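PDB 5K04: N-terminal acetyltransferase B complex subunit MDM20 from Candida albicans, which serves as the non-catalytic, probably scaffolding subunit of the NatB complex, which acetylates the N-termini of selected proteins. Local coordinates for residues L616-L620 / E671-V676; Y637-Q641 / Y687-L691; I583-D587 / L678-R682; L666-V670 / L746-L750; V608-L612 / L649-I653. All blocks are in the same frame, centred on the assembly; numbering follows the deposited sequence.

Contact 1 (L616-L620 / E671-V676); sequences LYFNL and EFIKIV
Segments of helices 608-625 and 661-682 run almost parallel in the alpha-helical array of this TPR-like subunit and meet through an edge-to-face aromatic pair, Tyr-617 with Phe-672. The short segments lie 11.5 Å apart at an angle of 7°. Phe-672 turns its edge to the tyrosine: CD2 stands over the middle of the Tyr-617 ring, the centroids are 5.0 Å apart and the planes are inclined by 77°. Swung away from its own amide nitrogen (chi1 169°), the Phe-672 ring also brings CE2 to 3.7 Å from CB of Leu-616. Near the plane of the tyrosine, at its rim, Ile-675 CD1 approaches Tyr-617 CE1 to 3.6 Å. One turn further along, Leu-620 CD2 packs on Val-676 CG2 at 3.7 Å. The phenol itself makes no direct hydrogen bond across the interface; Tyr-617 OH gives its proton to a water at 2.6 Å, and that water donates to Glu-671 OE1 at 2.7 Å. Besides the water, OE1 has Lys-577 and Gln-517, and OE2 has Tyr-581. The lysine probably helps to keep this buried carboxylate ionised, while the water ties the tyrosine into the same polar network.

Contact 2 (Y637-Q641 / Y687-L691); sequences YNYLQ and YMNQL
The first torsion of Tyr-637 sets its ring opposite the backbone N and carries it across to helix 686-695, where it meets Tyr-687; the latter has chi1 47°, its CG between the backbone N and the carbonyl carbon, which turns its ring off from the partner and makes CB the atom presented to it. The result is a CH-pi contact: Tyr-687 CB sits 3.4 Å from the centroid of the Tyr-637 ring, only 12° off the ring normal. The two rings themselves form an oblique pair. At the rim of Tyr-637, near its plane, Gln-690 CG lies 3.2 Å from OH, so the aliphatic part of the glutamine, and not its amide, meets the phenol oxygen. Leu-691 runs antiparallel to the tyrosine side chain and places CD2 3.6 Å from Tyr-637 CE1, while its other methyl, CD1, reaches Leu-640 CD1 at 4.0 Å. No hydrogen bond joins the segments. Ile-623 of helix 608-625 touches both tyrosines and Leu-620 touches Met-688, so that helix borders the interface. With segment axes 10.7 Å apart and 16° between their directions, this is near-parallel packing of non-consecutive helices, as in the superhelical arrays of TPR-like proteins.

Contact 3 (I583-D587 / L678-R682); sequences IVFED and LLAKR
Val-584 and Leu-678 form the apolar start of this contact, with CG1 of the valine 3.8 Å from CD2 of the leucine. The same CG1 is 4.2 Å from Leu-679 CD2, so one methyl spans two successive leucines of helix 661-682. The other methyl of Leu-678, CD1, crosses to Phe-585 CZ at 4.0 Å. Toward the surface the chemistry changes. Arg-682 extends from the last turn of its helix and bends at chi3, taking its guanidinium to the loop that follows Val-584. There NH2 donates to Asp-587 OD1 at 3.3 Å with an angle of 140° at the hydrogen, a long and bent salt bridge. The acceptor nevertheless lies within 7° of the guanidinium plane, and the two groups are nearly coplanar. Arg-682 NH1 approaches Phe-585 CD1 at 3.6 Å, but the ring and guanidinium planes stand 77° apart. Arg-682 NE is buried with no partner in the model.

In the next shell, Lys-625 of helix 608-625 binds the carbonyl oxygens of Val-584 and Glu-586. Its NZ is also close to Arg-682 NH2, and Asp-587 probably offsets part of that paired positive charge. Leu-528 and Ile-532 pack on Phe-585, and Leu-621 on Val-584. The whole is a helix C-terminus, with Phe-585 the first residue outside helical geometry, docked against the end of another helix in an alpha-helical array.

Contact 4 (L666-V670 / L746-L750); sequences LTNLV and LLNSL
Val-670 and Leu-750, the last residue of the chain, make the closest apolar pair here, with CG2 of the valine 3.5 Å from CD2 of the leucine. The valine rotamer divides its work: CG1 is trans to the amide nitrogen (chi1 169°) and rests against Ser-749 CB at 3.7 Å, whereas CG2, anti to the carbonyl carbon, faces Leu-750 and the carbonyl oxygen of Leu-746. Leu-750 has its CG anti to its own carbonyl carbon, chi1 -62°, and its two methyls part company. CD2 lies between Val-670 and Leu-669, 3.9 Å from CD2 of the latter; CD1 meets Leu-666 CD1 at 4.2 Å, the two side chains crossing at about a right angle. Leu-666, its CG turned away from the backbone N (chi1 -155°), points its second methyl, CD2, to Leu-747 CD2 at 4.3 Å, and so touches both ends of the type I turn that runs from Leu-747 to Leu-750.

On the other flank Leu-746 forks around a hydroxyl: Thr-667 OG1 is 3.3 Å from its CD1 and 3.6 Å from its CD2. These are packing contacts with methyls; the hydroxyl's hydrogen bond goes to Thr-663 O within its own helix. Ser-749 likewise bonds back to Ala-745.

Helix 661-682 therefore receives the C-terminal part of helix 729-747 and the closing type I turn. Phe-702 of helix 698-703 borders Leu-666, Leu-669 and Leu-747, Ile-521 of helix 506-521 touches Thr-667 and Val-670, and Ile-673, further along helix 661-682, continues the surface under Leu-750.

Contact 5 (V608-L612 / L649-I653); sequences VFDNL and LKILI
Phe-609 and Leu-652 run alongside one another in the same direction, with the leucine laid over the face of the ring. Leu-652 CB is 3.5 Å from the ring centroid and only 5° off the normal, a CH-pi contact centred on the aromatic face. Phe-609 reaches this position with nitrogen and CG on opposite ends of a nearly flat first torsion (chi1 177°), which extends the ring from the first turn of helix 608-625. At the ring's edge, near its plane, Leu-649 CD2 stands 4.1 Å from Phe-609 CE1; the same methyl meets Leu-612 CD2 at 4.0 Å, those two side chains lying crosswise. Ile-651 comes obliquely to the ring, its CG1 4.2 Å from Phe-609 CD1. Its CD1 goes further, to 3.8 Å from Val-608 CG1, and marks the exposed border of the contact, as both residues are open to solvent.

Ile-651 and Leu-652 are presented by the short 3-10 segment 650-652, at whose start Leu-652 N bonds to Leu-649 O at 2.9 Å. Beyond it, Asn-665 of helix 661-682 bonds to the carbonyl oxygen of Leu-652 and also touches Phe-609, while Leu-669 touches Leu-649 and Phe-702 touches Leu-652. This is apolar packing of an interhelical connection, the link between helices 646-649 and 661-682, docked on the first turn of helix 608-625.

How the contacts relate
Helix 661-682 carries contacts 1, 3 and 4 along its length, and helix 608-625 serves contacts 1 and 5. Contacts 1 and 4 are buried; contacts 2, 3 and 5 are partly open. Their chemistry follows this: contact 1 has an aromatic pair and a water bridge to a buried glutamate, contact 4 is almost wholly aliphatic, contacts 2 and 5 each set a CB over a ring face, and contact 3 alone has a direct salt bridge, at its exposed side. Met-688 CE of contact 2 reaches Leu-620 CD1 of contact 1 at 3.5 Å, and Leu-669 joins contact 4 to contact 5. Contacts 3 and 5 are most separated, with centres about 24 Å apart.

Contact 1 (L616-L620 / E671-V676)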
# COMPACT_ATOMS: atom_id res chain seq x y z
N LEU A 616 -11.33 -16.95 -27.10
CA LEU A 616 -12.36 -16.22 -27.82
C LEU A 616 -11.94 -14.78 -28.07
O LEU A 616 -11.98 -14.29 -29.20
CB LEU A 616 -13.69 -16.28 -27.06
CG LEU A 616 -14.39 -17.65 -26.94
CD1 LEU A 616 -15.74 -17.54 -26.24
CD2 LEU A 616 -14.54 -18.34 -28.30
N TYR A 617 -11.47 -14.09 -27.01
CA TYR A 617 -11.00 -12.72 -27.17
C TYR A 617 -9.90 -12.64 -28.22
O TYR A 617 -9.97 -11.83 -29.15
CB TYR A 617 -10.51 -12.16 -25.84
CG TYR A 617 -11.54 -11.38 -25.04
CD1 TYR A 617 -12.14 -10.22 -25.54
CD2 TYR A 617 -11.86 -11.76 -23.74
CE1 TYR A 617 -13.06 -9.48 -24.78
CE2 TYR A 617 -12.77 -11.03 -22.97
CZ TYR A 617 -13.37 -9.90 -23.50
OH TYR A 617 -14.29 -9.22 -22.73
N PHE A 618 -8.89 -13.50 -28.11
CA PHE A 618 -7.76 -13.44 -29.02
C PHE A 618 -8.21 -13.59 -30.47
O PHE A 618 -7.80 -12.81 -31.34
CB PHE A 618 -6.73 -14.52 -28.66
CG PHE A 618 -5.55 -14.59 -29.60
CD1 PHE A 618 -4.48 -13.72 -29.47
CD2 PHE A 618 -5.54 -15.51 -30.64
CE1 PHE A 618 -3.40 -13.77 -30.35
CE2 PHE A 618 -4.46 -15.57 -31.52
CZ PHE A 618 -3.38 -14.70 -31.37
N ASN A 619 -9.06 -14.58 -30.75
CA ASN A 619 -9.56 -14.77 -32.11
C ASN A 619 -10.37 -13.56 -32.57
O ASN A 619 -10.32 -13.19 -33.75
CB ASN A 619 -10.41 -16.04 -32.17
CG ASN A 619 -9.58 -17.30 -32.04
OD1 ASN A 619 -8.52 -17.30 -31.41
ND2 ASN A 619 -10.03 -18.38 -32.67
N LEU A 620 -11.12 -12.95 -31.65
CA LEU A 620 -11.97 -11.82 -31.99
C LEU A 620 -11.13 -10.62 -32.39
O LEU A 620 -11.44 -9.93 -33.38
CB LEU A 620 -12.88 -11.48 -30.81
CG LEU A 620 -13.75 -10.23 -30.96
CD1 LEU A 620 -14.71 -10.37 -32.15
CD2 LEU A 620 -14.51 -9.93 -29.67
N GLU A 671 -19.49 -8.59 -20.76
CA GLU A 671 -18.51 -7.64 -21.26
C GLU A 671 -17.98 -8.08 -22.62
O GLU A 671 -17.83 -7.26 -23.54
CB GLU A 671 -17.37 -7.50 -20.25
CG GLU A 671 -16.17 -6.68 -20.69
CD GLU A 671 -15.02 -6.70 -19.66
OE1 GLU A 671 -14.74 -7.77 -19.09
OE2 GLU A 671 -14.39 -5.64 -19.44
N PHE A 672 -17.72 -9.38 -22.77
CA PHE A 672 -17.23 -9.91 -24.04
C PHE A 672 -18.24 -9.67 -25.16
O PHE A 672 -17.86 -9.35 -26.30
CB PHE A 672 -16.92 -11.40 -23.90
CG PHE A 672 -16.65 -12.09 -25.21
CD1 PHE A 672 -17.69 -12.65 -25.95
CD2 PHE A 672 -15.35 -12.19 -25.70
CE1 PHE A 672 -17.45 -13.29 -27.15
CE2 PHE A 672 -15.10 -12.84 -26.91
CZ PHE A 672 -16.15 -13.38 -27.64
N ILE A 673 -19.53 -9.82 -24.87
CA ILE A 673 -20.55 -9.61 -25.90
C ILE A 673 -20.67 -8.13 -26.24
O ILE A 673 -20.87 -7.77 -27.40
CB ILE A 673 -21.89 -10.19 -25.43
CG1 ILE A 673 -21.77 -11.70 -25.28
CG2 ILE A 673 -23.00 -9.86 -26.43
CD1 ILE A 673 -22.90 -12.29 -24.51
N LYS A 674 -20.54 -7.26 -25.23
CA LYS A 674 -20.52 -5.83 -25.51
C LYS A 674 -19.38 -5.47 -26.46
O LYS A 674 -19.54 -4.65 -27.36
CB LYS A 674 -20.41 -5.02 -24.21
CG LYS A 674 -21.56 -5.18 -23.23
CD LYS A 674 -22.86 -4.66 -23.79
CE LYS A 674 -23.95 -4.71 -22.73
NZ LYS A 674 -25.24 -4.17 -23.26
N ILE A 675 -18.21 -6.09 -26.25
CA ILE A 675 -17.05 -5.83 -27.09
C ILE A 675 -17.25 -6.41 -28.49
O ILE A 675 -16.87 -5.80 -29.50
CB ILE A 675 -15.79 -6.38 -26.39
CG1 ILE A 675 -15.51 -5.56 -25.13
CG2 ILE A 675 -14.56 -6.38 -27.31
CD1 ILE A 675 -14.43 -6.16 -24.25
N VAL A 676 -17.88 -7.59 -28.59
CA VAL A 676 -18.27 -8.13 -29.89
C VAL A 676 -19.10 -7.10 -30.66
O VAL A 676 -18.88 -6.84 -31.85
CB VAL A 676 -19.04 -9.45 -29.73
CG1 VAL A 676 -19.79 -9.81 -31.01
CG2 VAL A 676 -18.10 -10.59 -29.33
O HOH W 1 -14.67 -10.20 -20.35

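Contact 2 (Y637-Q641 / Y687-L691)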
# COMPACT_ATOMS: atom_id res chain seq x y z
N TYR A 637 -12.24 -17.52 -37.02
CA TYR A 637 -13.66 -17.21 -36.91
C TYR A 637 -14.50 -18.46 -36.69
O TYR A 637 -15.52 -18.40 -35.99
CB TYR A 637 -14.12 -16.44 -38.14
CG TYR A 637 -15.61 -16.52 -38.37
CD1 TYR A 637 -16.49 -15.86 -37.53
CD2 TYR A 637 -16.13 -17.28 -39.42
CE1 TYR A 637 -17.84 -15.94 -37.72
CE2 TYR A 637 -17.51 -17.37 -39.62
CZ TYR A 637 -18.35 -16.69 -38.76
OH TYR A 637 -19.71 -16.73 -38.92
N ASN A 638 -14.10 -19.59 -37.29
CA ASN A 638 -14.82 -20.84 -37.10
C ASN A 638 -14.84 -21.24 -35.62
O ASN A 638 -15.86 -21.74 -35.12
CB ASN A 638 -14.20 -21.97 -37.94
CG ASN A 638 -14.70 -21.99 -39.39
OD1 ASN A 638 -15.69 -21.35 -39.75
ND2 ASN A 638 -14.01 -22.75 -40.23
N TYR A 639 -13.73 -21.03 -34.91
CA TYR A 639 -13.70 -21.38 -33.50
C TYR A 639 -14.68 -20.52 -32.70
O TYR A 639 -15.35 -21.03 -31.79
CB TYR A 639 -12.28 -21.24 -32.95
CG TYR A 639 -12.14 -21.84 -31.56
CD1 TYR A 639 -12.38 -21.08 -30.41
CD2 TYR A 639 -11.76 -23.17 -31.39
CE1 TYR A 639 -12.25 -21.64 -29.14
CE2 TYR A 639 -11.62 -23.74 -30.13
CZ TYR A 639 -11.87 -22.97 -29.01
OH TYR A 639 -11.73 -23.53 -27.76
N LEU A 640 -14.79 -19.23 -33.03
CA LEU A 640 -15.81 -18.38 -32.40
C LEU A 640 -17.21 -18.89 -32.73
O LEU A 640 -18.09 -18.92 -31.86
CB LEU A 640 -15.65 -16.93 -32.86
CG LEU A 640 -14.42 -16.15 -32.35
CD1 LEU A 640 -14.01 -15.07 -33.35
CD2 LEU A 640 -14.70 -15.50 -31.00
N GLN A 641 -17.43 -19.31 -33.98
CA GLN A 641 -18.75 -19.75 -34.40
C GLN A 641 -19.18 -21.01 -33.66
O GLN A 641 -20.35 -21.14 -33.25
CB GLN A 641 -18.74 -19.98 -35.92
CG GLN A 641 -20.05 -20.46 -36.51
CD GLN A 641 -20.15 -20.19 -38.01
OE1 GLN A 641 -19.13 -19.97 -38.69
NE2 GLN A 641 -21.37 -20.18 -38.53
N TYR A 687 -18.92 -11.98 -41.10
CA TYR A 687 -18.70 -12.90 -39.99
C TYR A 687 -18.89 -12.23 -38.63
O TYR A 687 -19.31 -12.90 -37.67
CB TYR A 687 -17.31 -13.56 -40.10
CG TYR A 687 -16.17 -12.61 -40.39
CD1 TYR A 687 -15.66 -11.79 -39.39
CD2 TYR A 687 -15.60 -12.54 -41.66
CE1 TYR A 687 -14.62 -10.92 -39.64
CE2 TYR A 687 -14.56 -11.67 -41.92
CZ TYR A 687 -14.07 -10.86 -40.90
OH TYR A 687 -13.03 -9.98 -41.12
N MET A 688 -18.64 -10.92 -38.51
CA MET A 688 -18.97 -10.23 -37.26
C MET A 688 -20.48 -10.10 -37.07
O MET A 688 -20.99 -10.26 -35.95
CB MET A 688 -18.32 -8.85 -37.22
CG MET A 688 -16.81 -8.89 -37.10
SD MET A 688 -16.23 -9.88 -35.74
CE MET A 688 -16.92 -8.89 -34.46
N ASN A 689 -21.22 -9.80 -38.15
CA ASN A 689 -22.67 -9.76 -38.05
C ASN A 689 -23.24 -11.12 -37.66
O ASN A 689 -24.28 -11.19 -37.00
CB ASN A 689 -23.28 -9.29 -39.37
CG ASN A 689 -23.05 -7.82 -39.61
OD1 ASN A 689 -22.97 -7.03 -38.67
ND2 ASN A 689 -22.93 -7.44 -40.89
N GLN A 690 -22.56 -12.20 -38.04
CA GLN A 690 -23.02 -13.52 -37.62
C GLN A 690 -22.72 -13.76 -36.14
O GLN A 690 -23.52 -14.40 -35.45
CB GLN A 690 -22.37 -14.59 -38.50
CG GLN A 690 -22.74 -16.02 -38.14
CD GLN A 690 -24.23 -16.28 -38.13
OE1 GLN A 690 -25.01 -15.54 -38.75
NE2 GLN A 690 -24.64 -17.33 -37.43
N LEU A 691 -21.60 -13.25 -35.64
CA LEU A 691 -21.35 -13.34 -34.20
C LEU A 691 -22.35 -12.50 -33.42
O LEU A 691 -22.84 -12.93 -32.37
CB LEU A 691 -19.92 -12.91 -33.86
CG LEU A 691 -18.78 -13.65 -34.55
CD1 LEU A 691 -17.41 -13.17 -34.02
CD2 LEU A 691 -18.96 -15.15 -34.38

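Contact 3 (I583-D587 / L678-R682)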
# COMPACT_ATOMS: atom_id res chain seq x y z
N ILE A 583 -6.07 -3.18 -27.39
CA ILE A 583 -6.10 -3.69 -28.76
C ILE A 583 -7.33 -3.20 -29.50
O ILE A 583 -7.24 -2.71 -30.63
CB ILE A 583 -6.04 -5.23 -28.73
CG1 ILE A 583 -4.67 -5.68 -28.20
CG2 ILE A 583 -6.33 -5.79 -30.11
CD1 ILE A 583 -4.66 -7.07 -27.57
N VAL A 584 -8.50 -3.32 -28.87
CA VAL A 584 -9.75 -2.80 -29.43
C VAL A 584 -9.56 -1.38 -29.96
O VAL A 584 -10.01 -1.05 -31.06
CB VAL A 584 -10.85 -2.84 -28.35
CG1 VAL A 584 -12.07 -2.04 -28.81
CG2 VAL A 584 -11.22 -4.27 -28.03
N PHE A 585 -8.85 -0.54 -29.20
CA PHE A 585 -8.69 0.87 -29.54
C PHE A 585 -7.29 1.17 -30.09
O PHE A 585 -6.83 2.31 -30.02
CB PHE A 585 -9.02 1.75 -28.34
CG PHE A 585 -10.49 1.70 -27.94
CD1 PHE A 585 -11.44 2.46 -28.62
CD2 PHE A 585 -10.91 0.88 -26.90
CE1 PHE A 585 -12.78 2.41 -28.25
CE2 PHE A 585 -12.25 0.82 -26.53
CZ PHE A 585 -13.19 1.59 -27.20
N GLU A 586 -6.63 0.17 -30.66
CA GLU A 586 -5.39 0.37 -31.41
C GLU A 586 -5.74 0.69 -32.86
O GLU A 586 -6.54 -0.03 -33.48
CB GLU A 586 -4.49 -0.87 -31.31
CG GLU A 586 -3.16 -0.81 -32.06
CD GLU A 586 -2.39 0.49 -31.88
OE1 GLU A 586 -2.39 1.05 -30.77
OE2 GLU A 586 -1.80 0.97 -32.87
N ASP A 587 -5.17 1.77 -33.39
CA ASP A 587 -5.50 2.23 -34.73
C ASP A 587 -4.41 1.98 -35.77
O ASP A 587 -4.69 2.09 -36.97
CB ASP A 587 -5.83 3.73 -34.72
CG ASP A 587 -6.87 4.10 -33.68
OD1 ASP A 587 -7.86 3.34 -33.53
OD2 ASP A 587 -6.69 5.15 -33.02
N LEU A 678 -19.28 -3.80 -30.14
CA LEU A 678 -18.48 -2.62 -30.45
C LEU A 678 -17.65 -2.85 -31.71
O LEU A 678 -17.63 -2.02 -32.63
CB LEU A 678 -17.61 -2.26 -29.25
CG LEU A 678 -16.79 -0.97 -29.21
CD1 LEU A 678 -16.43 -0.64 -27.80
CD2 LEU A 678 -15.52 -1.14 -30.01
N LEU A 679 -16.96 -3.99 -31.77
CA LEU A 679 -16.12 -4.29 -32.93
C LEU A 679 -16.95 -4.51 -34.19
O LEU A 679 -16.52 -4.14 -35.29
CB LEU A 679 -15.25 -5.50 -32.63
CG LEU A 679 -14.16 -5.20 -31.59
CD1 LEU A 679 -13.49 -6.47 -31.12
CD2 LEU A 679 -13.13 -4.24 -32.19
N ALA A 680 -18.13 -5.12 -34.05
CA ALA A 680 -19.01 -5.29 -35.21
C ALA A 680 -19.34 -3.94 -35.85
O ALA A 680 -19.44 -3.84 -37.08
CB ALA A 680 -20.28 -6.01 -34.81
N LYS A 681 -19.52 -2.90 -35.04
CA LYS A 681 -19.72 -1.55 -35.56
C LYS A 681 -18.45 -1.02 -36.22
O LYS A 681 -18.45 -0.67 -37.40
CB LYS A 681 -20.16 -0.62 -34.43
CG LYS A 681 -21.44 -1.00 -33.70
CD LYS A 681 -21.63 -0.12 -32.47
CE LYS A 681 -22.71 -0.65 -31.52
NZ LYS A 681 -22.65 0.03 -30.19
N ARG A 682 -17.36 -0.95 -35.45
CA ARG A 682 -16.12 -0.34 -35.93
C ARG A 682 -15.52 -1.11 -37.11
O ARG A 682 -14.82 -0.51 -37.93
CB ARG A 682 -15.08 -0.27 -34.80
CG ARG A 682 -15.21 0.93 -33.89
CD ARG A 682 -14.23 0.82 -32.71
NE ARG A 682 -12.81 0.83 -33.10
CZ ARG A 682 -11.96 1.80 -32.79
NH1 ARG A 682 -12.39 2.84 -32.07
NH2 ARG A 682 -10.69 1.75 -33.18

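Contact 4 (L666-V670 / L746-L750)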
# COMPACT_ATOMS: atom_id res chain seq x y z
N LEU A 666 -20.23 -14.71 -15.63
CA LEU A 666 -21.33 -14.13 -16.39
C LEU A 666 -21.06 -12.66 -16.69
O LEU A 666 -21.34 -12.18 -17.80
CB LEU A 666 -22.62 -14.31 -15.59
CG LEU A 666 -23.97 -14.35 -16.30
CD1 LEU A 666 -23.91 -15.20 -17.56
CD2 LEU A 666 -25.02 -14.90 -15.34
N THR A 667 -20.47 -11.94 -15.72
CA THR A 667 -20.08 -10.55 -15.93
C THR A 667 -19.05 -10.46 -17.06
O THR A 667 -19.11 -9.55 -17.89
CB THR A 667 -19.52 -9.95 -14.63
OG1 THR A 667 -20.52 -10.00 -13.60
CG2 THR A 667 -19.12 -8.52 -14.80
N ASN A 668 -18.14 -11.43 -17.12
CA ASN A 668 -17.12 -11.41 -18.17
C ASN A 668 -17.71 -11.78 -19.51
O ASN A 668 -17.31 -11.22 -20.54
CB ASN A 668 -15.97 -12.35 -17.80
CG ASN A 668 -15.01 -11.73 -16.80
OD1 ASN A 668 -14.87 -10.50 -16.72
ND2 ASN A 668 -14.32 -12.58 -16.05
N LEU A 669 -18.67 -12.70 -19.52
CA LEU A 669 -19.40 -13.00 -20.74
C LEU A 669 -20.15 -11.77 -21.25
O LEU A 669 -20.14 -11.49 -22.46
CB LEU A 669 -20.38 -14.16 -20.53
CG LEU A 669 -21.14 -14.50 -21.82
CD1 LEU A 669 -20.16 -14.95 -22.92
CD2 LEU A 669 -22.20 -15.57 -21.61
N VAL A 670 -20.81 -11.03 -20.35
CA VAL A 670 -21.58 -9.85 -20.78
C VAL A 670 -20.64 -8.83 -21.41
O VAL A 670 -20.94 -8.26 -22.47
CB VAL A 670 -22.36 -9.23 -19.60
CG1 VAL A 670 -22.92 -7.88 -19.99
CG2 VAL A 670 -23.49 -10.11 -19.16
N LEU A 746 -27.35 -8.88 -14.76
CA LEU A 746 -26.42 -9.44 -15.74
C LEU A 746 -27.17 -10.09 -16.90
O LEU A 746 -26.84 -9.86 -18.07
CB LEU A 746 -25.49 -10.45 -15.05
CG LEU A 746 -24.56 -9.85 -13.99
CD1 LEU A 746 -23.65 -10.89 -13.35
CD2 LEU A 746 -23.71 -8.70 -14.58
N LEU A 747 -28.20 -10.89 -16.59
CA LEU A 747 -28.98 -11.59 -17.62
C LEU A 747 -29.65 -10.61 -18.59
O LEU A 747 -29.67 -10.85 -19.80
CB LEU A 747 -30.04 -12.46 -16.95
CG LEU A 747 -29.52 -13.65 -16.17
CD1 LEU A 747 -30.63 -14.25 -15.34
CD2 LEU A 747 -28.98 -14.69 -17.12
N ASN A 748 -30.21 -9.52 -18.06
CA ASN A 748 -30.80 -8.48 -18.90
C ASN A 748 -29.75 -7.70 -19.68
O ASN A 748 -30.11 -6.96 -20.60
CB ASN A 748 -31.60 -7.51 -18.03
CG ASN A 748 -32.80 -8.18 -17.35
OD1 ASN A 748 -33.22 -9.27 -17.73
ND2 ASN A 748 -33.33 -7.51 -16.34
N SER A 749 -28.48 -7.84 -19.33
CA SER A 749 -27.40 -7.17 -20.04
C SER A 749 -26.82 -8.03 -21.15
O SER A 749 -26.08 -7.51 -21.99
CB SER A 749 -26.31 -6.77 -19.05
OG SER A 749 -26.68 -5.61 -18.32
N LEU A 750 -27.12 -9.33 -21.16
CA LEU A 750 -26.84 -10.18 -22.30
C LEU A 750 -27.87 -9.86 -23.40
O LEU A 750 -27.55 -9.93 -24.58
CB LEU A 750 -26.91 -11.67 -21.93
CG LEU A 750 -25.96 -12.28 -20.89
CD1 LEU A 750 -26.54 -13.60 -20.35
CD2 LEU A 750 -24.62 -12.54 -21.48

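Contact 5 (V608-L612 / L649-I653)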
# COMPACT_ATOMS: atom_id res chain seq x y z
N VAL A 608 -11.15 -23.59 -16.79
CA VAL A 608 -11.54 -23.99 -18.14
C VAL A 608 -12.23 -22.83 -18.85
O VAL A 608 -11.88 -22.48 -19.98
CB VAL A 608 -12.45 -25.23 -18.12
CG1 VAL A 608 -12.77 -25.66 -19.52
CG2 VAL A 608 -11.78 -26.38 -17.36
N PHE A 609 -13.18 -22.18 -18.16
CA PHE A 609 -13.94 -21.13 -18.82
C PHE A 609 -13.07 -19.94 -19.18
O PHE A 609 -13.18 -19.39 -20.28
CB PHE A 609 -15.12 -20.67 -17.98
CG PHE A 609 -15.88 -19.54 -18.62
CD1 PHE A 609 -16.57 -19.76 -19.82
CD2 PHE A 609 -15.87 -18.27 -18.08
CE1 PHE A 609 -17.25 -18.73 -20.44
CE2 PHE A 609 -16.57 -17.23 -18.70
CZ PHE A 609 -17.25 -17.47 -19.88
N ASP A 610 -12.21 -19.51 -18.25
CA ASP A 610 -11.33 -18.38 -18.53
C ASP A 610 -10.37 -18.68 -19.67
O ASP A 610 -10.06 -17.78 -20.46
CB ASP A 610 -10.58 -17.96 -17.26
CG ASP A 610 -11.36 -16.92 -16.44
OD1 ASP A 610 -12.27 -16.27 -16.99
OD2 ASP A 610 -11.05 -16.76 -15.23
N ASN A 611 -9.89 -19.92 -19.78
CA ASN A 611 -9.05 -20.27 -20.93
C ASN A 611 -9.83 -20.12 -22.24
O ASN A 611 -9.28 -19.64 -23.24
CB ASN A 611 -8.49 -21.69 -20.78
CG ASN A 611 -7.13 -21.71 -20.04
OD1 ASN A 611 -6.33 -20.77 -20.14
ND2 ASN A 611 -6.88 -22.77 -19.29
N LEU A 612 -11.11 -20.51 -22.26
CA LEU A 612 -11.93 -20.33 -23.45
C LEU A 612 -12.21 -18.85 -23.72
O LEU A 612 -12.10 -18.39 -24.86
CB LEU A 612 -13.23 -21.10 -23.30
CG LEU A 612 -14.34 -20.87 -24.33
CD1 LEU A 612 -13.95 -21.46 -25.67
CD2 LEU A 612 -15.65 -21.49 -23.82
N LEU A 649 -20.98 -22.45 -23.60
CA LEU A 649 -20.62 -21.46 -22.59
C LEU A 649 -21.17 -21.79 -21.21
O LEU A 649 -20.72 -21.17 -20.24
CB LEU A 649 -21.09 -20.08 -23.04
CG LEU A 649 -20.45 -19.56 -24.33
CD1 LEU A 649 -21.17 -18.33 -24.84
CD2 LEU A 649 -18.96 -19.27 -24.12
N LYS A 650 -22.12 -22.73 -21.10
CA LYS A 650 -22.66 -23.21 -19.83
C LYS A 650 -21.58 -23.64 -18.84
O LYS A 650 -21.84 -23.69 -17.64
CB LYS A 650 -23.56 -24.44 -20.04
CG LYS A 650 -24.96 -24.17 -20.47
CD LYS A 650 -25.73 -25.49 -20.60
CE LYS A 650 -24.96 -26.52 -21.42
NZ LYS A 650 -25.78 -27.74 -21.76
N ILE A 651 -20.40 -24.00 -19.33
CA ILE A 651 -19.32 -24.41 -18.44
C ILE A 651 -18.87 -23.28 -17.54
O ILE A 651 -18.09 -23.50 -16.62
CB ILE A 651 -18.12 -24.95 -19.24
CG1 ILE A 651 -17.55 -23.88 -20.17
CG2 ILE A 651 -18.52 -26.18 -20.03
CD1 ILE A 651 -16.09 -24.10 -20.48
N LEU A 652 -19.32 -22.05 -17.82
CA LEU A 652 -19.10 -20.96 -16.88
C LEU A 652 -19.91 -21.15 -15.60
O LEU A 652 -19.58 -20.56 -14.57
CB LEU A 652 -19.45 -19.61 -17.53
CG LEU A 652 -20.93 -19.27 -17.74
CD1 LEU A 652 -21.59 -18.62 -16.50
CD2 LEU A 652 -21.11 -18.38 -18.96
N ILE A 653 -20.94 -21.98 -15.65
CA ILE A 653 -21.80 -22.23 -14.50
C ILE A 653 -21.14 -23.26 -13.59
O ILE A 653 -20.90 -24.41 -14.00
CB ILE A 653 -23.20 -22.68 -14.92
CG1 ILE A 653 -23.85 -21.61 -15.80
CG2 ILE A 653 -24.06 -22.96 -13.70
CD1 ILE A 653 -25.22 -22.03 -16.31